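RV1873 (Mycobacterium tuberculosis, PDB 2JEK) is of unknown function, a conserved hypothetical protein of the DUF1810 family whose helices form a right-handed superhelix. Local coordinates at residues 105-110 with 133-138; 43-48 with 140-145; 80-85 with 120-125; 87-92 with 126-131. All coordinates share one frame; numbering follows the deposited sequence.

Contact 1: 105-110 with 133-138; sequences LCSSMT and GEDRRT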
# COMPACT_ATOMS: atom_id res chain seq x y z
N LEU A 105 -5.37 0.35 3.00
CA LEU A 105 -4.05 0.54 3.56
C LEU A 105 -3.67 -0.65 4.42
O LEU A 105 -2.55 -1.17 4.33
CB LEU A 105 -3.98 1.81 4.38
CG LEU A 105 -2.62 2.13 4.99
CD1 LEU A 105 -1.53 2.26 3.94
CD2 LEU A 105 -2.70 3.40 5.79
N CYS A 106 -4.59 -1.10 5.26
CA CYS A 106 -4.32 -2.28 6.06
C CYS A 106 -3.93 -3.47 5.17
O CYS A 106 -2.96 -4.18 5.46
CB CYS A 106 -5.54 -2.62 6.92
SG CYS A 106 -5.24 -3.98 8.03
N SER A 107 -4.68 -3.70 4.10
CA SER A 107 -4.39 -4.79 3.18
C SER A 107 -3.02 -4.64 2.54
O SER A 107 -2.28 -5.62 2.38
CB SER A 107 -5.45 -4.87 2.09
OG SER A 107 -6.73 -5.09 2.68
N SER A 108 -2.68 -3.41 2.15
CA SER A 108 -1.38 -3.14 1.54
C SER A 108 -0.24 -3.41 2.53
O SER A 108 0.73 -4.10 2.21
CB SER A 108 -1.32 -1.69 1.04
OG SER A 108 -0.09 -1.44 0.36
N MET A 109 -0.35 -2.89 3.74
CA MET A 109 0.71 -3.10 4.74
C MET A 109 0.84 -4.58 5.10
O MET A 109 1.95 -5.08 5.29
CB MET A 109 0.44 -2.26 5.99
CG MET A 109 0.45 -0.74 5.77
SD MET A 109 2.04 -0.12 5.16
CE MET A 109 1.81 -0.12 3.37
N THR A 110 -0.28 -5.28 5.18
CA THR A 110 -0.28 -6.71 5.51
C THR A 110 0.48 -7.48 4.44
O THR A 110 1.34 -8.31 4.75
CB THR A 110 -1.72 -7.25 5.65
OG1 THR A 110 -2.36 -6.56 6.73
CG2 THR A 110 -1.73 -8.74 5.94
N GLY A 133 -2.97 -5.30 14.26
CA GLY A 133 -3.78 -6.24 13.51
C GLY A 133 -3.41 -6.26 12.05
O GLY A 133 -2.67 -5.38 11.57
N GLU A 134 -3.92 -7.26 11.34
CA GLU A 134 -3.61 -7.49 9.93
C GLU A 134 -4.90 -7.70 9.15
O GLU A 134 -5.94 -8.02 9.72
CB GLU A 134 -2.76 -8.74 9.78
CG GLU A 134 -1.29 -8.57 10.12
CD GLU A 134 -0.49 -9.83 9.84
OE1 GLU A 134 -0.64 -10.80 10.60
OE2 GLU A 134 0.27 -9.84 8.85
N ASP A 135 -4.81 -7.54 7.84
CA ASP A 135 -5.96 -7.78 6.99
C ASP A 135 -6.19 -9.28 6.88
O ASP A 135 -5.38 -10.00 6.30
CB ASP A 135 -5.74 -7.17 5.62
CG ASP A 135 -6.96 -7.24 4.76
OD1 ASP A 135 -7.98 -6.63 5.13
OD2 ASP A 135 -6.91 -7.91 3.70
N ARG A 136 -7.31 -9.71 7.43
CA ARG A 136 -7.69 -11.12 7.49
C ARG A 136 -7.68 -11.81 6.13
O ARG A 136 -7.12 -12.89 5.97
CB ARG A 136 -9.09 -11.20 8.11
CG ARG A 136 -9.63 -12.61 8.21
CD ARG A 136 -10.98 -12.64 8.91
NE ARG A 136 -10.99 -11.90 10.18
CZ ARG A 136 -10.32 -12.26 11.28
NH1 ARG A 136 -9.56 -13.35 11.31
NH2 ARG A 136 -10.41 -11.50 12.36
N ARG A 137 -8.28 -11.15 5.15
CA ARG A 137 -8.42 -11.72 3.82
C ARG A 137 -7.06 -11.84 3.12
O ARG A 137 -6.82 -12.81 2.40
CB ARG A 137 -9.41 -10.90 2.99
CG ARG A 137 -10.86 -10.98 3.50
CD ARG A 137 -11.74 -9.94 2.84
NE ARG A 137 -12.12 -10.32 1.48
CZ ARG A 137 -12.26 -9.47 0.47
NH1 ARG A 137 -12.04 -8.17 0.64
NH2 ARG A 137 -12.61 -9.93 -0.73
N THR A 138 -6.17 -10.88 3.35
CA THR A 138 -4.82 -10.95 2.78
C THR A 138 -4.02 -12.12 3.36
O THR A 138 -3.35 -12.86 2.63
CB THR A 138 -4.06 -9.62 3.00
OG1 THR A 138 -4.72 -8.57 2.27
CG2 THR A 138 -2.63 -9.72 2.50
O HOH W 1 -3.29 -7.20 0.22
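At the N-terminal cap of helix 136-143, Asp135 and the residue before it lie against the flank of helix 101-115, where Thr110, Ser107 and Cys106 receive them. Asp135 N donates to Thr110 OG1 over 2.9 Å in an almost straight bond (175°). The same OG1 donates to Cys106 O at 2.8 Å and so is held from two sides, by its own backbone and by the incoming chain. The two donors of Thr110, OG1 and N, come to Cys106 O from opposite faces of the carbonyl plane. With CG anti to the backbone N (chi1 -173°), the Asp135 carboxylate swings back over the first turn of its helix. There OD2 accepts from Thr138 N at 3.1 Å, the capping bond, and from Thr138 OG1 at 2.7 Å on its anti side. Ser107 OG, which bonds to Leu103 O, lies 3.0 Å from Asp135 CG. A water donates to both Ser107 O and Thr138 OG1, bridging the helices beside the methyl contact of Thr110 CG2 with Thr138 CG2 (3.7 Å). Glu134 OE1 forms a salt bridge with Arg114 NH2 further along helix 101-115, whose Leu105, Cys106 and Met109 pack on helix 120-129.

Contact 2: 43-48 with 140-145; sequences PQLRGL and ALLAVT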
# COMPACT_ATOMS: atom_id res chain seq x y z
N PRO A 43 -0.52 -0.61 -2.97
CA PRO A 43 -1.17 -1.73 -3.65
C PRO A 43 -1.56 -2.86 -2.72
O PRO A 43 -0.91 -3.10 -1.69
CB PRO A 43 -0.09 -2.20 -4.64
CG PRO A 43 0.83 -0.99 -4.79
CD PRO A 43 0.88 -0.45 -3.40
N GLN A 44 -2.63 -3.56 -3.09
CA GLN A 44 -3.12 -4.70 -2.33
C GLN A 44 -3.28 -5.90 -3.27
O GLN A 44 -3.26 -5.75 -4.49
CB GLN A 44 -4.45 -4.36 -1.67
CG GLN A 44 -5.60 -4.15 -2.66
CD GLN A 44 -6.91 -3.81 -2.00
OE1 GLN A 44 -7.98 -4.11 -2.51
NE2 GLN A 44 -6.82 -3.16 -0.85
N LEU A 45 -3.48 -7.08 -2.69
CA LEU A 45 -3.64 -8.28 -3.50
C LEU A 45 -4.84 -8.20 -4.41
O LEU A 45 -5.91 -7.74 -4.03
CB LEU A 45 -3.78 -9.54 -2.64
CG LEU A 45 -2.49 -10.12 -2.06
CD1 LEU A 45 -2.83 -11.35 -1.21
CD2 LEU A 45 -1.50 -10.49 -3.14
N ARG A 46 -4.64 -8.68 -5.64
CA ARG A 46 -5.73 -8.82 -6.58
C ARG A 46 -6.72 -9.82 -5.99
O ARG A 46 -6.31 -10.78 -5.33
CB ARG A 46 -5.17 -9.34 -7.91
CG ARG A 46 -6.22 -9.57 -8.98
CD ARG A 46 -5.56 -9.81 -10.33
NE ARG A 46 -4.94 -8.59 -10.86
CZ ARG A 46 -3.80 -8.57 -11.55
NH1 ARG A 46 -3.12 -9.69 -11.77
NH2 ARG A 46 -3.33 -7.41 -12.01
N GLY A 47 -8.00 -9.57 -6.18
CA GLY A 47 -9.02 -10.47 -5.63
C GLY A 47 -9.68 -9.87 -4.41
O GLY A 47 -10.76 -10.30 -4.01
N LEU A 48 -9.04 -8.89 -3.79
CA LEU A 48 -9.65 -8.18 -2.66
C LEU A 48 -10.71 -7.16 -3.08
O LEU A 48 -11.73 -7.02 -2.40
CB LEU A 48 -8.60 -7.52 -1.78
CG LEU A 48 -7.64 -8.48 -1.08
CD1 LEU A 48 -6.55 -7.68 -0.37
CD2 LEU A 48 -8.39 -9.38 -0.09
N ALA A 140 -5.13 -14.83 4.59
CA ALA A 140 -5.71 -16.07 4.07
C ALA A 140 -5.24 -16.35 2.64
O ALA A 140 -4.83 -17.47 2.34
CB ALA A 140 -7.23 -16.02 4.14
N LEU A 141 -5.28 -15.33 1.78
CA LEU A 141 -4.85 -15.49 0.38
C LEU A 141 -3.37 -15.81 0.25
O LEU A 141 -2.95 -16.41 -0.74
CB LEU A 141 -5.16 -14.23 -0.44
CG LEU A 141 -6.60 -13.93 -0.88
CD1 LEU A 141 -6.70 -12.50 -1.39
CD2 LEU A 141 -7.05 -14.91 -1.97
N LEU A 142 -2.57 -15.40 1.24
CA LEU A 142 -1.13 -15.63 1.22
C LEU A 142 -0.67 -16.94 1.86
O LEU A 142 0.51 -17.30 1.76
CB LEU A 142 -0.37 -14.47 1.87
CG LEU A 142 -0.38 -13.13 1.13
CD1 LEU A 142 0.29 -12.09 1.98
CD2 LEU A 142 0.29 -13.22 -0.24
N ALA A 143 -1.58 -17.64 2.52
CA ALA A 143 -1.23 -18.84 3.29
C ALA A 143 -0.61 -19.91 2.40
O ALA A 143 0.40 -20.52 2.75
CB ALA A 143 -2.46 -19.39 4.00
N VAL A 144 -1.22 -20.09 1.24
CA VAL A 144 -0.82 -21.12 0.30
C VAL A 144 -0.27 -20.47 -0.97
O VAL A 144 -0.92 -19.60 -1.56
CB VAL A 144 -2.00 -22.07 -0.04
CG1 VAL A 144 -1.54 -23.20 -0.95
CG2 VAL A 144 -2.61 -22.65 1.23
N THR A 145 0.94 -20.88 -1.35
CA THR A 145 1.66 -20.36 -2.51
C THR A 145 0.92 -20.63 -3.81
O THR A 145 1.38 -20.26 -4.90
CB THR A 145 3.04 -21.03 -2.66
OG1 THR A 145 2.86 -22.43 -2.90
CG2 THR A 145 3.90 -20.81 -1.41
OXT THR A 145 -0.15 -21.26 -3.82
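Leu45 reaches across to helix 136-143 with one methyl, CD1, which meets two successive leucines. It lies 3.8 Å from Leu141 CB and 3.8 Å from Leu142 CD2, touching the root of one side chain and the branched end, CG and CD2, of the other. Leu45 and Leu141 run past each other in opposite directions, whereas Leu142 comes in at a slant. Leu48 and Leu141 likewise slide past each other in opposite directions, with Leu48 CD2 3.8 Å from Leu141 CD1. Leu141 CD1 thus lies near both Leu48 CD2 and Leu45 CD1. Its CG stands anti to the carbonyl carbon (chi1 -76°), which carries CD1 over to the loop. Leu45 and Leu48 are the ends of a type II beta turn closed by a weak hydrogen bond from Leu48 N to Leu45 O, 3.3 Å long; Gly47 holds its third position, where glycine is usual. The turn brings both leucines to the same side of the helix. Leu45 also packs on Leu111 of helix 101-115, and Arg46 NE is hydrogen-bonded to Val55 O. The side-chain pairs between 43-48 and 140-145 are purely aliphatic, so their cohesion is dispersive and hydrophobic; a directional polar tie comes one turn earlier, from Arg137 NH1 to Leu48 O.

Contact 3: 80-85 with 120-125; sequences ECTGLV and QDFVAL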
# COMPACT_ATOMS: atom_id res chain seq x y z
N GLU A 80 8.63 5.52 1.31
CA GLU A 80 8.40 6.95 1.53
C GLU A 80 6.97 7.21 1.99
O GLU A 80 6.74 7.92 2.98
CB GLU A 80 8.70 7.76 0.26
CG GLU A 80 8.12 9.18 0.28
CD GLU A 80 8.60 10.02 -0.88
OE1 GLU A 80 8.64 9.51 -2.02
OE2 GLU A 80 8.91 11.21 -0.65
N CYS A 81 6.01 6.61 1.30
CA CYS A 81 4.60 6.87 1.58
C CYS A 81 4.21 6.29 2.91
O CYS A 81 3.47 6.90 3.66
CB CYS A 81 3.74 6.31 0.45
SG CYS A 81 3.87 7.25 -1.09
N THR A 82 4.71 5.10 3.22
CA THR A 82 4.46 4.47 4.52
C THR A 82 5.04 5.34 5.65
O THR A 82 4.36 5.58 6.65
CB THR A 82 5.08 3.06 4.54
OG1 THR A 82 4.47 2.28 3.51
CG2 THR A 82 4.87 2.36 5.89
N GLY A 83 6.28 5.80 5.45
CA GLY A 83 6.95 6.64 6.45
C GLY A 83 6.23 7.95 6.72
O GLY A 83 6.12 8.40 7.88
N LEU A 84 5.71 8.57 5.65
CA LEU A 84 4.92 9.80 5.80
C LEU A 84 3.68 9.59 6.66
O LEU A 84 3.35 10.42 7.52
CB LEU A 84 4.53 10.38 4.43
CG LEU A 84 5.69 10.95 3.62
CD1 LEU A 84 5.23 11.27 2.20
CD2 LEU A 84 6.27 12.18 4.32
N VAL A 85 3.00 8.46 6.45
CA VAL A 85 1.82 8.14 7.25
C VAL A 85 2.24 7.91 8.71
O VAL A 85 1.58 8.41 9.63
CB VAL A 85 1.05 6.91 6.69
CG1 VAL A 85 -0.12 6.54 7.62
CG2 VAL A 85 0.52 7.20 5.29
N GLN A 120 9.96 -3.20 8.79
CA GLN A 120 9.75 -2.45 10.00
C GLN A 120 8.74 -1.31 9.83
O GLN A 120 7.94 -1.06 10.72
CB GLN A 120 11.08 -1.95 10.58
CG GLN A 120 11.96 -1.14 9.61
CD GLN A 120 12.97 -1.98 8.80
OE1 GLN A 120 13.92 -1.43 8.23
NE2 GLN A 120 12.78 -3.30 8.76
N ASP A 121 8.78 -0.62 8.69
CA ASP A 121 7.85 0.49 8.50
C ASP A 121 6.40 0.02 8.28
O ASP A 121 5.48 0.65 8.79
CB ASP A 121 8.30 1.46 7.42
CG ASP A 121 8.66 0.79 6.12
OD1 ASP A 121 8.76 -0.45 6.04
OD2 ASP A 121 8.89 1.54 5.14
N PHE A 122 6.23 -1.08 7.56
CA PHE A 122 4.89 -1.63 7.31
C PHE A 122 4.28 -2.11 8.61
O PHE A 122 3.13 -1.80 8.92
CB PHE A 122 4.94 -2.77 6.28
CG PHE A 122 5.71 -2.44 5.02
CD1 PHE A 122 5.45 -1.27 4.31
CD2 PHE A 122 6.68 -3.31 4.53
CE1 PHE A 122 6.16 -0.94 3.14
CE2 PHE A 122 7.39 -3.00 3.36
CZ PHE A 122 7.12 -1.81 2.67
N VAL A 123 5.07 -2.84 9.39
CA VAL A 123 4.60 -3.37 10.67
C VAL A 123 4.37 -2.24 11.67
O VAL A 123 3.39 -2.27 12.42
CB VAL A 123 5.55 -4.45 11.22
CG1 VAL A 123 4.97 -5.04 12.49
CG2 VAL A 123 5.73 -5.56 10.21
N ALA A 124 5.24 -1.23 11.65
CA ALA A 124 5.06 -0.06 12.51
C ALA A 124 3.73 0.64 12.23
O ALA A 124 3.06 1.10 13.16
CB ALA A 124 6.22 0.92 12.36
N LEU A 125 3.36 0.72 10.96
CA LEU A 125 2.09 1.38 10.60
C LEU A 125 0.93 0.56 11.17
O LEU A 125 0.00 1.12 11.78
CB LEU A 125 1.98 1.58 9.08
CG LEU A 125 0.96 2.63 8.62
CD1 LEU A 125 1.35 3.16 7.25
CD2 LEU A 125 -0.47 2.07 8.58
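Aliphatic contact joins Val85 and Leu125, whose side chains meet at a slant: Val85 CG1 is 3.7 Å from Leu125 CD1, and the same leucine methyl is 3.9 Å from Thr82 CG2. Leu125 CD1 thus sits against two residues one helical turn apart. Thr82 CG2 also presses on the backbone of the facing helix, 3.4 Å from Asp121 O, and runs beside Asp121 CB. Placing CG2 anti to the backbone N (chi1 -60° for OG1) points this methyl across the gap and leaves OG1 beside its own backbone, where it bonds to Leu78 O. The segments of helices 74-87 and 120-129 approach to 9.4 Å between axes and cross at 36°, running in broadly the same direction, within the all-helical superhelix. Aromatic contact comes from Phe122. Thr82 OG1 lies in the plane of its ring, at the edge, 3.7 Å from Phe122 CE1, and His79 stacks on the ring. Asp121 OD1 sits over the centre of one face, 3.6 Å above the plane. Asp121 supplies further polar contacts: its OD1 takes a weak hydrogen bond from Phe122 N, OD2 is hydrogen-bonded to His79 ND1, and the backbone O of Asp121 accepts from Asn86 ND2, His79 and Asn86 both lying on helix 74-87.

Contact 4: 87-92 with 126-131; sequences QVQGRS and LAKYYG. With SO4 (sulfate ion), chain B.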
# COMPACT_ATOMS: atom_id res chain seq x y z
N GLN A 87 4.52 9.22 10.34
CA GLN A 87 4.96 10.51 10.90
C GLN A 87 3.81 11.41 11.37
O GLN A 87 4.03 12.31 12.19
CB GLN A 87 5.78 11.23 9.83
CG GLN A 87 6.55 12.44 10.27
CD GLN A 87 7.39 13.02 9.15
OE1 GLN A 87 6.87 13.39 8.10
NE2 GLN A 87 8.69 13.09 9.38
N VAL A 88 2.61 11.18 10.86
CA VAL A 88 1.44 11.98 11.23
C VAL A 88 1.11 11.80 12.71
O VAL A 88 1.13 10.68 13.22
CB VAL A 88 0.21 11.63 10.36
CG1 VAL A 88 -1.00 12.48 10.74
CG2 VAL A 88 0.51 11.83 8.88
N GLN A 89 0.85 12.91 13.41
CA GLN A 89 0.55 12.87 14.84
C GLN A 89 -0.87 13.31 15.13
O GLN A 89 -1.37 14.24 14.50
CB GLN A 89 1.50 13.78 15.62
CG GLN A 89 2.95 13.41 15.50
CD GLN A 89 3.27 12.04 16.09
OE1 GLN A 89 2.75 11.66 17.14
NE2 GLN A 89 4.13 11.30 15.40
N GLY A 90 -1.49 12.63 16.09
CA GLY A 90 -2.78 13.04 16.62
C GLY A 90 -4.00 12.64 15.82
O GLY A 90 -5.13 12.95 16.22
N ARG A 91 -3.80 11.94 14.71
CA ARG A 91 -4.91 11.55 13.85
C ARG A 91 -5.07 10.04 13.78
O ARG A 91 -4.07 9.31 13.67
CB ARG A 91 -4.74 12.13 12.45
CG ARG A 91 -4.89 13.64 12.37
CD ARG A 91 -4.94 14.09 10.92
NE ARG A 91 -4.63 15.51 10.79
CZ ARG A 91 -4.82 16.22 9.68
NH1 ARG A 91 -5.34 15.64 8.60
NH2 ARG A 91 -4.51 17.51 9.66
N SER A 92 -6.31 9.57 13.83
CA SER A 92 -6.60 8.16 13.61
C SER A 92 -6.47 7.91 12.12
O SER A 92 -6.50 8.84 11.31
CB SER A 92 -8.01 7.80 14.08
OG SER A 92 -8.98 8.38 13.23
N LEU A 126 0.97 -0.76 10.99
CA LEU A 126 -0.07 -1.63 11.56
C LEU A 126 -0.15 -1.52 13.08
O LEU A 126 -1.24 -1.50 13.66
CB LEU A 126 0.14 -3.08 11.13
CG LEU A 126 -0.07 -3.35 9.63
CD1 LEU A 126 0.38 -4.76 9.23
CD2 LEU A 126 -1.52 -3.13 9.19
N ALA A 127 1.02 -1.42 13.72
CA ALA A 127 1.08 -1.31 15.18
C ALA A 127 0.48 0.02 15.65
O ALA A 127 -0.27 0.06 16.63
CB ALA A 127 2.52 -1.45 15.67
N LYS A 128 0.80 1.10 14.95
CA LYS A 128 0.38 2.43 15.38
C LYS A 128 -1.10 2.67 15.14
O LYS A 128 -1.80 3.27 15.97
CB LYS A 128 1.20 3.51 14.65
CG LYS A 128 0.77 4.93 15.02
CD LYS A 128 1.77 5.96 14.55
CE LYS A 128 1.25 7.38 14.76
NZ LYS A 128 2.27 8.40 14.42
N TYR A 129 -1.58 2.20 13.99
CA TYR A 129 -2.90 2.60 13.51
C TYR A 129 -3.98 1.52 13.50
O TYR A 129 -5.17 1.85 13.40
CB TYR A 129 -2.77 3.15 12.09
CG TYR A 129 -2.09 4.47 12.01
CD1 TYR A 129 -2.74 5.64 12.43
CD2 TYR A 129 -0.81 4.57 11.46
CE1 TYR A 129 -2.12 6.86 12.33
CE2 TYR A 129 -0.17 5.81 11.36
CZ TYR A 129 -0.84 6.95 11.80
OH TYR A 129 -0.22 8.16 11.68
N TYR A 130 -3.57 0.25 13.60
CA TYR A 130 -4.51 -0.87 13.48
C TYR A 130 -4.39 -1.84 14.66
O TYR A 130 -4.74 -3.00 14.54
CB TYR A 130 -4.31 -1.64 12.17
CG TYR A 130 -4.60 -0.81 10.93
CD1 TYR A 130 -5.88 -0.75 10.40
CD2 TYR A 130 -3.60 -0.05 10.34
CE1 TYR A 130 -6.15 0.04 9.27
CE2 TYR A 130 -3.84 0.74 9.22
CZ TYR A 130 -5.12 0.78 8.68
OH TYR A 130 -5.32 1.57 7.58
N GLY A 131 -3.83 -1.34 15.77
CA GLY A 131 -3.66 -2.17 16.98
C GLY A 131 -2.81 -3.42 16.77
O GLY A 131 -2.99 -4.42 17.47
S SO4 B . 5.06 8.18 16.67
O1 SO4 B . 5.78 8.85 17.76
O2 SO4 B . 3.63 8.19 16.94
O3 SO4 B . 5.55 6.82 16.50
O4 SO4 B . 5.29 8.95 15.45
O HOH W 2 -1.60 10.17 13.77
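Lys128 and Tyr129, neighbours at the C-terminal end of helix 120-129, both extend to the loop 87-92 and meet it around Val88 O. From CB the lysine runs out fully extended, with CG anti to the backbone N (chi1 178°) and every later torsion close to 180°. Its CG passes 3.8 Å above the Tyr129 ring, over the centre of one face, so the first part of the chain lies on the aromatic plane. Further out, CD comes near the sulfate, 3.8 Å from O2. CE approaches both sides at once, 3.3 Å from sulfate O2 and 3.6 Å from Val88 O. At the tip, NZ donates to Val88 O over 2.8 Å, tilted 23° from the carbonyl plane, and to sulfate O2 over 2.9 Å, with a weak bond to sulfate O4 and another bond to Asn86 O. Gln89, bent about its CB-CG bond, brings NE2 to the same sulfate and donates to O4 at 2.6 Å. Beside the lysine, Tyr129 OH bonds to Val85 O and accepts from a water that in turn accepts from Arg91 N. The carbonyl O of Arg91 lies in the plane of the tyrosine ring at its edge, 3.4 Å from CE1. Ile93 and Ile96 of helix 93-96 also pack on Tyr129. A lysine ammonium group bonded to carbonyl oxygens around the C-terminal end of helix 74-87, with an amide alongside, is consistent with a small surface anion site, here filled by sulfate that probably comes from the crystallisation liquor; no natural ligand is implied.

In the fold
Contacts 1 and 3 are buried, whereas contacts 2 and 4 lie at the surface. Contacts 3 and 4 share helix 120-129 and meet where Leu125 packs on Tyr130; contacts 1 and 2 share helix 136-143 and meet where Arg137 reaches Leu48 O. Contact 1 joins contact 3 through Met109, which packs on Thr82 and Phe122, and through Leu105, which packs on Leu125, while contacts 2 and 4 stay apart, their nearest atoms about 10 Å from each other. The chemistry does not simply follow depth: contact 1 is buried yet largely polar, contact 3 mostly apolar and aromatic. At the surface, contact 2 is wholly aliphatic across its side chains, and contact 4 relies on charge, carbonyls and water.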